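PDB 5Y1F: NAD dependent epimerase/dehydratase family from uncultured archaeon MedDCM-OCT-S05-C57, which binds NAD+ and probably catalyses the NAD+-dependent oxidation of L-threonine at its C3 hydroxyl, as a monomeric member of the epimerase/dehydratase family. Local coordinates for residues A38-E41 with K47-A50; E72-I77 with L116-K121; D168-F171 with G175-V178; E266-A271 with F310-M315; I295-A300 with W304-K309. All blocks are in the same frame, centred on the assembly; numbering follows the deposited sequence.

Contact 1: residues A38-E41 with K47-A50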
# COMPACT_ATOMS: atom_id res chain seq x y z
N ALA A 38 7.08 12.60 1.76
CA ALA A 38 5.99 13.34 2.33
C ALA A 38 6.22 13.57 3.83
O ALA A 38 5.89 14.64 4.35
CB ALA A 38 4.68 12.61 2.09
N LEU A 39 6.76 12.57 4.52
CA LEU A 39 6.99 12.71 5.97
C LEU A 39 8.15 13.67 6.22
O LEU A 39 8.09 14.46 7.18
CB LEU A 39 7.27 11.35 6.58
CG LEU A 39 6.12 10.39 6.66
CD1 LEU A 39 6.60 8.99 6.99
CD2 LEU A 39 5.12 10.89 7.69
N GLN A 40 9.16 13.64 5.39
CA GLN A 40 10.27 14.62 5.53
C GLN A 40 9.72 16.03 5.37
O GLN A 40 10.11 16.93 6.15
CB GLN A 40 11.36 14.39 4.49
CG GLN A 40 12.17 13.14 4.74
CD GLN A 40 13.14 12.87 3.60
OE1 GLN A 40 14.30 12.50 3.87
NE2 GLN A 40 12.70 12.96 2.39
N GLU A 41 8.84 16.26 4.41
CA GLU A 41 8.31 17.60 4.19
C GLU A 41 7.38 18.02 5.33
O GLU A 41 7.36 19.19 5.72
CB GLU A 41 7.57 17.64 2.87
CG GLU A 41 8.47 17.51 1.66
CD GLU A 41 7.65 17.58 0.38
OE1 GLU A 41 7.62 16.60 -0.39
OE2 GLU A 41 6.95 18.59 0.22
N LYS A 47 13.73 14.19 11.23
CA LYS A 47 12.83 13.40 12.04
C LYS A 47 12.55 12.04 11.47
O LYS A 47 11.93 11.26 12.14
CB LYS A 47 11.53 14.12 12.32
CG LYS A 47 11.72 15.44 13.05
CD LYS A 47 12.31 15.25 14.43
CE LYS A 47 13.80 15.49 14.44
NZ LYS A 47 14.52 14.59 15.38
N ILE A 48 13.01 11.75 10.26
CA ILE A 48 12.59 10.55 9.56
C ILE A 48 13.73 9.58 9.32
O ILE A 48 14.81 9.98 8.84
CB ILE A 48 11.98 10.91 8.18
CG1 ILE A 48 10.97 12.04 8.30
CG2 ILE A 48 11.41 9.66 7.54
CD1 ILE A 48 9.84 11.79 9.25
N ILE A 49 13.58 8.34 9.76
CA ILE A 49 14.54 7.30 9.52
C ILE A 49 13.91 6.25 8.61
O ILE A 49 12.79 5.79 8.89
CB ILE A 49 14.96 6.57 10.83
CG1 ILE A 49 15.44 7.56 11.91
CG2 ILE A 49 15.97 5.48 10.61
CD1 ILE A 49 16.62 8.37 11.50
N ALA A 50 14.61 5.84 7.58
CA ALA A 50 14.13 4.83 6.64
C ALA A 50 14.77 3.51 6.99
O ALA A 50 15.96 3.48 7.37
CB ALA A 50 14.51 5.25 5.23

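Contact 2: residues E72-I77 with L116-K121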
# COMPACT_ATOMS: atom_id res chain seq x y z
N GLU A 72 15.97 -8.40 17.33
CA GLU A 72 17.02 -7.72 18.06
C GLU A 72 17.51 -6.44 17.36
O GLU A 72 17.63 -5.38 17.95
CB GLU A 72 18.17 -8.68 18.32
CG GLU A 72 19.50 -8.08 18.71
CD GLU A 72 20.55 -9.16 18.87
OE1 GLU A 72 21.52 -9.17 18.07
OE2 GLU A 72 20.33 -10.07 19.71
N THR A 73 17.76 -6.55 16.05
CA THR A 73 18.21 -5.41 15.31
C THR A 73 17.08 -4.37 15.17
O THR A 73 17.27 -3.20 15.34
CB THR A 73 18.68 -5.78 13.91
OG1 THR A 73 19.78 -6.71 14.03
CG2 THR A 73 19.14 -4.56 13.12
N TYR A 74 15.86 -4.86 14.97
CA TYR A 74 14.72 -3.93 14.87
C TYR A 74 14.58 -3.10 16.14
O TYR A 74 14.42 -1.89 16.12
CB TYR A 74 13.44 -4.72 14.52
CG TYR A 74 12.23 -3.83 14.37
CD1 TYR A 74 12.04 -3.10 13.21
CD2 TYR A 74 11.27 -3.74 15.38
CE1 TYR A 74 10.98 -2.22 13.08
CE2 TYR A 74 10.19 -2.85 15.27
CZ TYR A 74 10.08 -2.08 14.11
OH TYR A 74 9.01 -1.20 13.99
N GLU A 75 14.62 -3.79 17.28
CA GLU A 75 14.51 -3.07 18.53
C GLU A 75 15.62 -2.04 18.72
O GLU A 75 15.38 -0.91 19.17
CB GLU A 75 14.52 -4.05 19.68
CG GLU A 75 14.13 -3.38 20.94
CD GLU A 75 13.71 -4.34 22.04
OE1 GLU A 75 13.21 -5.48 21.72
OE2 GLU A 75 13.75 -3.87 23.20
N ARG A 76 16.85 -2.45 18.39
CA ARG A 76 17.97 -1.58 18.50
C ARG A 76 17.77 -0.31 17.66
O ARG A 76 18.02 0.80 18.13
CB ARG A 76 19.25 -2.32 18.11
CG ARG A 76 20.49 -1.47 18.27
CD ARG A 76 21.81 -2.18 17.99
NE ARG A 76 21.69 -3.48 17.31
CZ ARG A 76 21.98 -3.72 16.03
NH1 ARG A 76 21.83 -4.95 15.55
NH2 ARG A 76 22.37 -2.74 15.22
N ILE A 77 17.30 -0.43 16.42
CA ILE A 77 17.09 0.74 15.60
C ILE A 77 16.08 1.66 16.26
O ILE A 77 16.22 2.88 16.27
CB ILE A 77 16.62 0.34 14.18
CG1 ILE A 77 17.75 -0.34 13.43
CG2 ILE A 77 16.08 1.55 13.42
CD1 ILE A 77 17.25 -1.09 12.23
N LEU A 116 4.48 -4.75 16.41
CA LEU A 116 3.50 -4.51 17.48
C LEU A 116 4.13 -4.73 18.88
O LEU A 116 3.90 -3.94 19.77
CB LEU A 116 2.34 -5.44 17.28
CG LEU A 116 1.40 -5.08 16.11
CD1 LEU A 116 0.40 -6.16 15.81
CD2 LEU A 116 0.68 -3.79 16.37
N LYS A 117 4.89 -5.81 19.03
CA LYS A 117 5.58 -6.07 20.34
C LYS A 117 6.47 -4.90 20.69
O LYS A 117 6.50 -4.45 21.85
CB LYS A 117 6.37 -7.35 20.28
CG LYS A 117 5.54 -8.63 20.31
CD LYS A 117 6.46 -9.82 20.04
CE LYS A 117 5.81 -11.19 20.12
NZ LYS A 117 6.80 -12.21 19.60
N THR A 118 7.19 -4.38 19.71
CA THR A 118 8.08 -3.24 19.96
C THR A 118 7.31 -1.98 20.32
O THR A 118 7.68 -1.23 21.21
CB THR A 118 9.00 -3.04 18.75
OG1 THR A 118 9.71 -4.23 18.50
CG2 THR A 118 9.96 -1.91 18.94
N ALA A 119 6.17 -1.75 19.64
CA ALA A 119 5.34 -0.61 19.93
C ALA A 119 4.84 -0.65 21.35
O ALA A 119 4.71 0.38 21.97
CB ALA A 119 4.16 -0.52 18.96
N LYS A 120 4.48 -1.84 21.83
CA LYS A 120 4.03 -2.00 23.21
C LYS A 120 5.15 -1.70 24.20
O LYS A 120 4.93 -1.00 25.17
CB LYS A 120 3.45 -3.42 23.36
CG LYS A 120 3.01 -3.87 24.76
CD LYS A 120 2.52 -5.33 24.74
CE LYS A 120 3.63 -6.34 24.44
NZ LYS A 120 3.42 -7.50 23.47
N LYS A 121 6.37 -2.14 23.89
CA LYS A 121 7.52 -1.87 24.78
C LYS A 121 7.84 -0.42 24.84
O LYS A 121 8.25 0.07 25.93
CB LYS A 121 8.77 -2.57 24.27
CG LYS A 121 8.75 -4.08 24.42
CD LYS A 121 10.14 -4.63 24.07
CE LYS A 121 10.21 -6.12 24.27
NZ LYS A 121 11.63 -6.56 24.28
O HOH W 1 10.45 -5.91 20.70

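Contact 3: residues D168-F171 with G175-V178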
# COMPACT_ATOMS: atom_id res chain seq x y z
N ASP A 168 -5.81 -4.89 15.88
CA ASP A 168 -6.95 -4.48 16.69
C ASP A 168 -6.88 -5.05 18.10
O ASP A 168 -7.30 -4.38 19.05
CB ASP A 168 -8.26 -4.73 15.96
CG ASP A 168 -8.52 -3.73 14.84
OD1 ASP A 168 -7.89 -2.65 14.75
OD2 ASP A 168 -9.43 -3.99 14.02
N THR A 169 -6.31 -6.23 18.27
CA THR A 169 -6.01 -6.76 19.60
C THR A 169 -5.03 -5.87 20.34
O THR A 169 -5.21 -5.56 21.52
CB THR A 169 -5.45 -8.15 19.52
OG1 THR A 169 -6.43 -9.01 18.95
CG2 THR A 169 -5.04 -8.69 20.89
N TYR A 170 -4.00 -5.38 19.68
CA TYR A 170 -3.07 -4.49 20.34
C TYR A 170 -3.72 -3.21 20.72
O TYR A 170 -3.38 -2.61 21.76
CB TYR A 170 -1.81 -4.29 19.50
CG TYR A 170 -0.73 -5.34 19.82
CD1 TYR A 170 0.40 -5.01 20.62
CD2 TYR A 170 -0.88 -6.65 19.47
CE1 TYR A 170 1.32 -5.96 20.98
CE2 TYR A 170 0.03 -7.61 19.89
CZ TYR A 170 1.17 -7.22 20.58
OH TYR A 170 2.12 -8.17 20.95
N PHE A 171 -4.64 -2.70 19.91
CA PHE A 171 -5.35 -1.53 20.28
C PHE A 171 -6.25 -1.78 21.51
O PHE A 171 -6.17 -1.03 22.50
CB PHE A 171 -6.20 -0.99 19.11
CG PHE A 171 -7.10 0.14 19.49
CD1 PHE A 171 -6.59 1.33 19.85
CD2 PHE A 171 -8.46 -0.03 19.58
CE1 PHE A 171 -7.38 2.35 20.31
CE2 PHE A 171 -9.26 1.00 20.02
CZ PHE A 171 -8.73 2.18 20.36
N GLY A 175 -3.77 -1.02 24.35
CA GLY A 175 -3.81 0.43 24.23
C GLY A 175 -2.86 1.01 23.19
O GLY A 175 -2.62 2.21 23.20
N ILE A 176 -2.47 0.23 22.19
CA ILE A 176 -1.57 0.75 21.14
C ILE A 176 -2.38 1.43 20.06
O ILE A 176 -3.29 0.83 19.48
CB ILE A 176 -0.73 -0.36 20.54
CG1 ILE A 176 0.14 -1.02 21.60
CG2 ILE A 176 0.10 0.16 19.38
CD1 ILE A 176 0.91 -0.09 22.49
N ASP A 177 -2.07 2.69 19.81
CA ASP A 177 -2.77 3.44 18.76
C ASP A 177 -2.16 3.08 17.40
O ASP A 177 -1.18 3.69 16.95
CB ASP A 177 -2.67 4.94 19.05
CG ASP A 177 -3.40 5.77 18.05
OD1 ASP A 177 -4.00 5.21 17.10
OD2 ASP A 177 -3.54 6.98 18.29
N VAL A 178 -2.69 2.00 16.86
CA VAL A 178 -2.32 1.49 15.54
C VAL A 178 -3.47 1.75 14.57
O VAL A 178 -4.65 1.47 14.91
CB VAL A 178 -1.95 0.00 15.59
CG1 VAL A 178 -3.00 -0.84 16.29
CG2 VAL A 178 -1.68 -0.55 14.21

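Contact 4: residues E266-A271 with F310-M315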
# COMPACT_ATOMS: atom_id res chain seq x y z
N GLU A 266 -6.57 1.41 -20.95
CA GLU A 266 -5.94 1.48 -22.27
C GLU A 266 -6.54 2.62 -23.07
O GLU A 266 -5.78 3.39 -23.73
CB GLU A 266 -6.10 0.16 -23.01
CG GLU A 266 -5.51 0.19 -24.41
CD GLU A 266 -5.87 -1.01 -25.28
OE1 GLU A 266 -5.47 -0.97 -26.47
OE2 GLU A 266 -6.53 -1.99 -24.84
N LYS A 267 -7.86 2.76 -23.07
CA LYS A 267 -8.48 3.80 -23.87
C LYS A 267 -8.10 5.18 -23.32
O LYS A 267 -7.85 6.09 -24.11
CB LYS A 267 -9.99 3.65 -23.84
CG LYS A 267 -10.53 2.53 -24.71
CD LYS A 267 -12.05 2.42 -24.56
CE LYS A 267 -12.66 1.36 -25.47
NZ LYS A 267 -12.25 -0.04 -25.17
N GLU A 268 -8.01 5.34 -22.02
CA GLU A 268 -7.57 6.62 -21.46
C GLU A 268 -6.16 6.95 -21.86
O GLU A 268 -5.86 8.10 -22.30
CB GLU A 268 -7.74 6.60 -19.94
CG GLU A 268 -7.56 7.96 -19.32
CD GLU A 268 -8.69 8.92 -19.69
OE1 GLU A 268 -9.85 8.48 -19.80
OE2 GLU A 268 -8.42 10.13 -19.75
N ILE A 269 -5.26 6.00 -21.79
CA ILE A 269 -3.89 6.24 -22.14
C ILE A 269 -3.76 6.53 -23.63
O ILE A 269 -3.03 7.47 -24.02
CB ILE A 269 -3.03 5.05 -21.75
CG1 ILE A 269 -2.95 4.96 -20.23
CG2 ILE A 269 -1.63 5.16 -22.36
CD1 ILE A 269 -2.30 3.69 -19.73
N SER A 270 -4.53 5.83 -24.45
CA SER A 270 -4.48 5.99 -25.90
C SER A 270 -4.95 7.36 -26.35
O SER A 270 -4.65 7.76 -27.49
CB SER A 270 -5.35 4.93 -26.57
OG SER A 270 -4.77 3.68 -26.49
N ALA A 271 -5.73 8.05 -25.53
CA ALA A 271 -6.11 9.43 -25.85
C ALA A 271 -4.90 10.37 -25.83
O ALA A 271 -5.01 11.52 -26.30
CB ALA A 271 -7.19 9.94 -24.90
N PHE A 310 -7.71 12.60 -7.24
CA PHE A 310 -7.29 12.21 -8.57
C PHE A 310 -8.24 11.22 -9.21
O PHE A 310 -8.33 10.07 -8.78
CB PHE A 310 -5.87 11.60 -8.56
CG PHE A 310 -4.80 12.62 -8.39
CD1 PHE A 310 -4.10 13.09 -9.48
CD2 PHE A 310 -4.43 13.07 -7.13
CE1 PHE A 310 -3.07 13.98 -9.32
CE2 PHE A 310 -3.43 13.99 -6.98
CZ PHE A 310 -2.76 14.44 -8.05
N ASP A 311 -8.91 11.64 -10.28
CA ASP A 311 -9.65 10.78 -11.15
C ASP A 311 -8.72 10.19 -12.22
O ASP A 311 -7.50 10.46 -12.24
CB ASP A 311 -10.86 11.52 -11.75
CG ASP A 311 -10.48 12.66 -12.66
OD1 ASP A 311 -9.32 12.92 -12.93
OD2 ASP A 311 -11.44 13.34 -13.14
N ILE A 312 -9.28 9.41 -13.12
CA ILE A 312 -8.44 8.72 -14.07
C ILE A 312 -7.75 9.69 -15.05
O ILE A 312 -6.58 9.50 -15.41
CB ILE A 312 -9.22 7.62 -14.80
CG1 ILE A 312 -8.25 6.66 -15.48
CG2 ILE A 312 -10.22 8.19 -15.82
CD1 ILE A 312 -8.93 5.49 -16.15
N SER A 313 -8.42 10.76 -15.40
CA SER A 313 -7.87 11.79 -16.28
C SER A 313 -6.68 12.51 -15.64
O SER A 313 -5.61 12.63 -16.25
CB SER A 313 -8.95 12.84 -16.57
OG SER A 313 -9.96 12.33 -17.40
N LYS A 314 -6.86 12.96 -14.41
CA LYS A 314 -5.83 13.68 -13.72
C LYS A 314 -4.64 12.78 -13.42
O LYS A 314 -3.51 13.21 -13.52
CB LYS A 314 -6.34 14.32 -12.46
CG LYS A 314 -7.28 15.51 -12.69
CD LYS A 314 -7.61 16.21 -11.38
CE LYS A 314 -8.44 17.47 -11.60
NZ LYS A 314 -7.63 18.55 -12.24
N MET A 315 -4.90 11.55 -13.01
CA MET A 315 -3.80 10.63 -12.77
C MET A 315 -3.05 10.40 -14.08
O MET A 315 -1.86 10.35 -14.11
CB MET A 315 -4.40 9.29 -12.31
CG MET A 315 -3.36 8.14 -12.38
SD MET A 315 -3.93 6.66 -11.57
CE MET A 315 -5.21 6.17 -12.76
O HOH W 2 -11.92 10.57 -18.03

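Contact 5: residues I295-A300 with W304-K309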
# COMPACT_ATOMS: atom_id res chain seq x y z
N ILE A 295 -15.28 -0.44 -3.69
CA ILE A 295 -15.23 -0.48 -2.24
C ILE A 295 -16.08 0.65 -1.65
O ILE A 295 -15.91 1.79 -2.02
CB ILE A 295 -13.78 -0.24 -1.77
CG1 ILE A 295 -12.82 -1.33 -2.28
CG2 ILE A 295 -13.68 -0.11 -0.27
CD1 ILE A 295 -13.22 -2.71 -1.81
N ASN A 296 -16.86 0.34 -0.61
CA ASN A 296 -17.61 1.39 0.15
C ASN A 296 -16.71 1.87 1.28
O ASN A 296 -16.53 1.16 2.28
CB ASN A 296 -18.94 0.85 0.69
CG ASN A 296 -19.85 1.93 1.21
OD1 ASN A 296 -21.12 1.77 1.16
ND2 ASN A 296 -19.29 3.00 1.62
N ASP A 297 -16.20 3.10 1.15
CA ASP A 297 -15.35 3.72 2.15
C ASP A 297 -16.04 4.82 2.93
O ASP A 297 -15.41 5.76 3.37
CB ASP A 297 -14.07 4.22 1.53
CG ASP A 297 -14.29 5.32 0.52
OD1 ASP A 297 -13.29 5.99 0.15
OD2 ASP A 297 -15.45 5.53 0.11
N ASP A 298 -17.35 4.69 3.13
CA ASP A 298 -18.07 5.71 3.87
C ASP A 298 -17.48 5.99 5.24
O ASP A 298 -17.46 7.14 5.67
CB ASP A 298 -19.54 5.38 4.05
CG ASP A 298 -20.34 6.57 4.59
OD1 ASP A 298 -20.31 7.63 3.95
OD2 ASP A 298 -20.81 6.53 5.73
N ASP A 299 -16.98 4.98 5.93
CA ASP A 299 -16.48 5.22 7.27
C ASP A 299 -15.26 6.10 7.27
O ASP A 299 -15.12 6.95 8.15
CB ASP A 299 -16.20 3.91 8.00
CG ASP A 299 -17.47 3.16 8.24
OD1 ASP A 299 -18.35 3.70 8.94
OD2 ASP A 299 -17.63 2.05 7.68
N ALA A 300 -14.36 5.96 6.30
CA ALA A 300 -13.22 6.88 6.18
C ALA A 300 -13.70 8.31 5.88
O ALA A 300 -13.16 9.30 6.38
CB ALA A 300 -12.25 6.40 5.10
N TRP A 304 -12.92 10.68 9.28
CA TRP A 304 -11.74 11.50 9.18
C TRP A 304 -11.63 12.28 7.89
O TRP A 304 -10.58 12.76 7.50
CB TRP A 304 -10.48 10.70 9.51
CG TRP A 304 -10.26 9.39 8.80
CD1 TRP A 304 -10.68 8.18 9.18
CD2 TRP A 304 -9.54 9.20 7.58
NE1 TRP A 304 -10.28 7.22 8.27
CE2 TRP A 304 -9.61 7.83 7.28
CE3 TRP A 304 -8.89 10.05 6.70
CZ2 TRP A 304 -8.93 7.29 6.20
CZ3 TRP A 304 -8.27 9.51 5.59
CH2 TRP A 304 -8.30 8.14 5.34
N GLY A 305 -12.76 12.48 7.21
CA GLY A 305 -12.80 13.46 6.15
C GLY A 305 -12.15 13.06 4.84
O GLY A 305 -11.81 13.90 4.02
N TRP A 306 -12.04 11.76 4.62
CA TRP A 306 -11.41 11.30 3.37
C TRP A 306 -12.19 11.75 2.14
O TRP A 306 -13.42 11.59 2.09
CB TRP A 306 -11.33 9.78 3.34
CG TRP A 306 -10.88 9.25 2.01
CD1 TRP A 306 -11.59 8.39 1.20
CD2 TRP A 306 -9.67 9.56 1.30
NE1 TRP A 306 -10.88 8.14 0.08
CE2 TRP A 306 -9.71 8.86 0.10
CE3 TRP A 306 -8.57 10.39 1.57
CZ2 TRP A 306 -8.67 8.97 -0.85
CZ3 TRP A 306 -7.57 10.52 0.61
CH2 TRP A 306 -7.64 9.80 -0.55
N GLU A 307 -11.48 12.27 1.14
CA GLU A 307 -12.01 12.47 -0.20
C GLU A 307 -10.84 12.35 -1.19
O GLU A 307 -9.82 13.03 -0.98
CB GLU A 307 -12.57 13.93 -0.27
CG GLU A 307 -13.65 14.22 -1.24
CD GLU A 307 -14.41 15.49 -0.94
OE1 GLU A 307 -14.32 16.07 0.16
OE2 GLU A 307 -15.12 15.85 -1.86
N PRO A 308 -10.94 11.53 -2.22
CA PRO A 308 -9.89 11.47 -3.20
C PRO A 308 -9.87 12.70 -4.10
O PRO A 308 -10.92 13.32 -4.32
CB PRO A 308 -10.21 10.22 -4.00
CG PRO A 308 -11.71 10.12 -3.91
CD PRO A 308 -12.06 10.65 -2.55
N LYS A 309 -8.71 13.02 -4.66
CA LYS A 309 -8.51 14.22 -5.52
C LYS A 309 -8.09 13.84 -6.95
O LYS A 309 -8.15 14.71 -7.82
CB LYS A 309 -7.40 15.13 -4.90
CG LYS A 309 -7.34 16.63 -5.22
CD LYS A 309 -5.91 17.21 -5.13
CE LYS A 309 -5.01 16.61 -4.03
NZ LYS A 309 -3.55 16.28 -4.31

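Contact 1: residues A38-E41 with K47-A50
Leu39 and Gln40 meet Ile48 in a small, buried, apolar helix-on-strand contact inside the first beta-alpha-beta unit of the Rossmann fold, where helix 30-43 returns over strand 48-52. Ile48 supplies the strand's whole share. Its CG1 branch is anti to the carbonyl carbon (chi1 -48°) and the chain then bends, which carries CD1 to the helix: CD1 lies 3.7 Å from CB of Leu39 and also borders the Leu39 carbonyl oxygen. One carbon back, Ile48 CG1 rests against the helix backbone, 3.8 Å from Gln40 N. The aliphatic CG of Gln40 passes obliquely across the isoleucine, 3.9 Å from its CG1, so this polar residue contributes a methylene. No hydrogen bond joins the segments; the fit is van der Waals contact between one branched side chain and two successive helix residues, with about 139 Å² buried. Leu39 extends the same apolar layer to Val24 of strand 21-25 and to Leu237 of helix 229-241. Ile48 also touches Ile22, and backbone bonds from Ile49 to Ile22 and Val24 tie strand 48-52 to strand 21-25, the pair of parallel strands that helix 30-43 connects.

Contact 2: residues E72-I77 with L116-K121
Tyr74 and Thr118, with Glu75 and Lys121 beside them, join two helices of the Rossmann fold, 71-80 and 101-122. In the first shell the Tyr74 ring turns its edge to Thr118: OG1 lies 3.5 Å from ring atom CD2, near the ring plane, and CB of Thr118 is 3.7 Å from CE2. Tyr74 CG stands anti to the backbone N (chi1 -179°), which swings the ring out toward helix 101-122. Outside this buried pair is a salt bridge, in which Lys121 NZ donates to Glu75 OE1 over 3.2 Å, meeting the syn lone pair of that oxygen, on the side of OE2. The extended glutamate and lysine chains meet at about a right angle, the ammonium coming to OE1 from helix 101-122. Second-shell bonds fix these groups. Tyr122 OH hydrogen-bonds Glu75 OE2, so both carboxylate oxygens are engaged, while Thr118 OG1 is bonded to the Asn114 carbonyl one helical turn back. A glutamine in place of Glu75 would probably deprive Lys121 of its countercharge and weaken the polar clasp between the helices. Inward, Tyr74 also packs on Cys66 and lies near Ile68, an NAD+-binding residue, although its side chain remains about 8 Å from the cofactor. One water ties the two helices, donating to Glu75 OE1 at 3.0 Å and to Thr118 OG1 at 2.9 Å.

Contact 3: residues D168-F171 with G175-V178
Tyr170 and Phe171 offer their carbonyl oxygens to the chain that leaves their own helix, 155-174, and the contact is closest along this backbone. Ile176 N donates to Tyr170 O over 3.0 Å in a nearly straight bond (171°), with the donor above the carbonyl plane. Gly175 N reaches Phe171 O at the same 3.0 Å, but the angle of 128° makes that bond weak. The returning chain then lays Ile176 O close to Phe171: it is 3.2 Å from Phe171 CA in a CA-H...O contact and 3.4 Å from CD1 at the ring edge, in the ring plane. Phe171 CG, anti to its own amide nitrogen (chi1 173°), holds the ring beside this oxygen, and the ring also stacks with His250. Packing between the apolar side chains is looser. Tyr170 and Ile176 run side by side in the same direction, with Ile176 CG1 at the tyrosine ring edge, 4.1 Å from CD1; Val178 CG1 is 4.3 Å from Phe171 CB. In the modelled conformer of Lys120, on helix 101-122, NZ hydrogen-bonds the tyrosine hydroxyl. On the solvent side Gly175 is exposed and has positive phi, a conformation that favours glycine, while Asp177, at the centre of an inverse gamma turn, forms a salt bridge with Arg179. A positive-phi glycine just past the last turn, followed by an amide bonded back to the carbonyl six residues earlier, ends helix 155-174 and leads the chain into strand 178-187 of the Rossmann fold.

Contact 4: residues E266-A271 with F310-M315
Glu268 on helix 262-270 carries its side of the contact alone, meeting Ile312 and Ser313 in the first turn of helix 312-326. At the base, CB lies 4.1 Å from Ile312 CD1. CG follows, anti to the backbone N (chi1 -169°), and comes 4.1 Å from Ile312 CG1. There the bend (chi2 68°) carries the carboxylate on along the isoleucine, with OE1 4.0 Å from Ile312 CG2. The other oxygen, OE2, reaches toward Ser313, where OG is 3.6 Å away, and it also borders Ser313 CA. The glutamate thus spends its methylenes on the isoleucine and directs its charged end to the polar start of the opposing helix. No direct hydrogen bond crosses the contact. A water bridges it instead, 2.7 Å from Ser313 OG and held only weakly by Glu268 OE1. Asp311 caps the start of helix 312-326, its OD1 accepting from Lys314 N over 2.9 Å. Facing inward from this helix, Ile312 and Met315 pack on Met258 and Phe260 of strand 258-261. Ile269, next to Glu268, turns to Met204, Tyr205 and Ala208 of helix 199-211, while Glu268 also touches Thr316, so this surface contact closes the outer seam between helices 262-270 and 312-326 beside strand 258-261.

Contact 5: residues I295-A300 with W304-K309
Trp304 lays one face of its indole over Ala300: CA of the alanine sits 4.0 Å from the centroid of the five-membered ring, 30° off the normal, a CH-pi contact. Beside it Ala300 CB reaches the six-membered ring, 3.6 Å from CZ2. CG of Trp304 lies between the backbone N and the carbonyl carbon (chi1 52°), which folds the indole back over Ala300, one turn earlier. The ring also meets Tyr253 edge-to-face. With only a methyl at Trp304, as in an alanine, Ala300 would probably lose its aromatic cover and Tyr253 its partner. Trp306 takes another side of Ala300, with its CB 3.9 Å from Ala300 CB. The Ala300 carbonyl oxygen binds the turn between the two tryptophans, accepting from Trp304 N and Trp306 N, each at 3.2 Å and from opposite faces of the carbonyl plane. Gly305, with positive phi, lets the chain reverse here. At the indole edge of Trp306, in its plane, Asp297 OD1 is 3.1 Å from CD1, the carboxylate and ring planes being 76° apart. OD2 forms a salt bridge with Arg301, and OD1 accepts a hydrogen bond from Ser256 N; Trp306 NE1 bonds to Ser256 O. Helix 298-304 and the turn after it pack on helix 229-241, where Trp304 meets Leu239 and Trp306 meets Ala235, and on strand 253-254.

How the contacts relate
Contacts 1 and 5 are buried, 2 and 3 partly so, and contact 4 lies at the surface. Contacts 1, 2 and 3 belong to the Rossmann sheet and its helices. Contacts 2 and 3 touch: Lys120 CA on helix 101-122 lies 3.7 Å from Ile176 CD1. Contact 5 is nested in the loop closed by contact 4; their centres are about 22 Å apart, but Lys314 CD touches Lys309 O at 3.9 Å. Chemistry tracks place: contact 1 has van der Waals contact and no hydrogen bond, contacts 3 and 5 use backbone bonds at helix ends, contact 2 has a salt bridge and a bridging water, and contact 4 only a weakly held water.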